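Uncharacterized protein Rv3404c/MT3512 (Mycobacterium tuberculosis, PDB 4PZU) is of unknown function but probably belongs to the formyltransferase family, with a formyl transferase region and a C-terminal region related to N-formyltransferase dimerisation domains. Local coordinates at residues 88-91 with 92-95. Residues are numbered along the deposited sequence; the frame is centred on the assembly and turned at random.
Sequences RFPA and ALID. With EDO (1,2-ethanediol), chain J.
Pro90 O, the carbonyl oxygen of the N-cap residue, accepts two backbone N-H groups from the first turn of the helix that follows. Ile94 N donates almost straight, at 3.3 Å from Pro90 O with an N-H...O angle of 166°, whereas Leu93 N, 3.1 Å from Pro90 O, makes only a weak, bent bond. One residue on, Asp95 N bonds to Ala91 O at 3.1 Å, and the i to i+4 ladder of an alpha-helix is under way. Beside these backbone bonds, the side chains of Phe89, Pro90, Leu93 and Ile94 meet. With chi1 at -174°, Leu93 turns its side chain away from its own N, and Leu93 CD2 lies 3.3 Å from Phe89 CD2, obliquely to the ring. Alongside, CG of the Pro90 ring rests 3.9 Å from Leu93 CB, the two side chains pointing the same way. Ile94 reaches back from the next position, its CD1 lying 3.9 Å from Phe89 CB, and packs on Ile133. Val80 and Cys99, on neighbouring parallel strands, pack against Phe89, while Val70 of helix 70-76 touches both Pro90 and Leu93. An ethanediol molecule donates from O2 to Ile94 O (2.7 Å) and also bonds to Cys99 O. The first turn thus pairs backbone bonds with apolar Phe89 and Leu93 facing the sheet, which probably helps seat helix 91-96 in the beta-alpha-beta connection between parallel strands 79-83 and 98-103.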
loop_
_atom_site.group_PDB
_atom_site.type_symbol
_atom_site.label_atom_id
_atom_site.label_comp_id
_atom_site.label_asym_id
_atom_site.label_seq_id
_atom_site.Cartn_x
_atom_site.Cartn_y
_atom_site.Cartn_z
ATOM N N ARG A 88 0.885 33.989 -8.740
ATOM C CA ARG A 88 1.772 34.893 -9.455
ATOM C C ARG A 88 1.889 36.237 -8.747
ATOM O O ARG A 88 0.947 36.719 -8.119
ATOM C CB ARG A 88 1.325 35.038 -10.903
ATOM C CG ARG A 88 1.383 33.696 -11.637
ATOM C CD ARG A 88 0.282 33.575 -12.676
ATOM N NE ARG A 88 0.446 34.577 -13.721
ATOM C CZ ARG A 88 -0.442 34.827 -14.678
ATOM N NH1 ARG A 88 -1.583 34.158 -14.735
ATOM N NH2 ARG A 88 -0.192 35.770 -15.584
ATOM N N PHE A 89 3.077 36.813 -8.821
ATOM C CA PHE A 89 3.367 38.044 -8.131
ATOM C C PHE A 89 2.819 39.165 -8.955
ATOM O O PHE A 89 2.851 39.082 -10.181
ATOM C CB PHE A 89 4.878 38.247 -7.984
ATOM C CG PHE A 89 5.461 37.699 -6.698
ATOM C CD1 PHE A 89 4.948 36.552 -6.097
ATOM C CD2 PHE A 89 6.563 38.312 -6.116
ATOM C CE1 PHE A 89 5.503 36.047 -4.930
ATOM C CE2 PHE A 89 7.121 37.812 -4.947
ATOM C CZ PHE A 89 6.587 36.680 -4.353
ATOM N N PRO A 90 2.340 40.229 -8.281
ATOM C CA PRO A 90 1.956 41.460 -8.961
ATOM C C PRO A 90 3.102 41.955 -9.795
ATOM O O PRO A 90 4.235 41.992 -9.328
ATOM C CB PRO A 90 1.703 42.462 -7.826
ATOM C CG PRO A 90 1.898 41.709 -6.544
ATOM C CD PRO A 90 2.026 40.252 -6.844
ATOM N N ALA A 91 2.788 42.343 -11.019
ATOM C CA ALA A 91 3.751 42.922 -11.943
ATOM C C ALA A 91 4.540 44.095 -11.357
ATOM O O ALA A 91 5.751 44.170 -11.530
ATOM C CB ALA A 91 3.028 43.329 -13.230
ATOM N N ALA A 92 3.874 45.032 -10.676
ATOM C CA ALA A 92 4.581 46.178 -10.040
ATOM C C ALA A 92 5.618 45.755 -8.948
ATOM O O ALA A 92 6.654 46.410 -8.730
ATOM C CB ALA A 92 3.565 47.140 -9.451
ATOM N N LEU A 93 5.317 44.656 -8.264
ATOM C CA LEU A 93 6.228 44.104 -7.264
ATOM C C LEU A 93 7.531 43.587 -7.921
ATOM O O LEU A 93 8.625 43.955 -7.478
ATOM C CB LEU A 93 5.544 43.003 -6.439
ATOM C CG LEU A 93 6.392 42.469 -5.256
ATOM C CD1 LEU A 93 6.585 43.520 -4.191
ATOM C CD2 LEU A 93 5.809 41.213 -4.631
ATOM N N ILE A 94 7.396 42.747 -8.956
ATOM C CA ILE A 94 8.521 42.181 -9.714
ATOM C C ILE A 94 9.409 43.294 -10.223
ATOM O O ILE A 94 10.646 43.207 -10.112
ATOM C CB ILE A 94 8.030 41.298 -10.894
ATOM C CG1 ILE A 94 7.417 39.992 -10.362
ATOM C CG2 ILE A 94 9.154 40.992 -11.873
ATOM C CD1 ILE A 94 6.486 39.314 -11.364
ATOM N N ASP A 95 8.760 44.338 -10.753
ATOM C CA ASP A 95 9.441 45.490 -11.290
ATOM C C ASP A 95 10.051 46.362 -10.216
ATOM O O ASP A 95 11.075 47.003 -10.445
ATOM C CB ASP A 95 8.466 46.351 -12.129
ATOM C CG ASP A 95 8.048 45.683 -13.443
ATOM O OD1 ASP A 95 8.581 44.601 -13.801
ATOM O OD2 ASP A 95 7.159 46.250 -14.128
HETATM C C1 EDO J . 13.645 39.734 -11.053
HETATM O O1 EDO J . 14.287 38.774 -10.202
HETATM C C2 EDO J . 12.255 39.990 -10.517
HETATM O O2 EDO J . 12.248 41.051 -9.560
#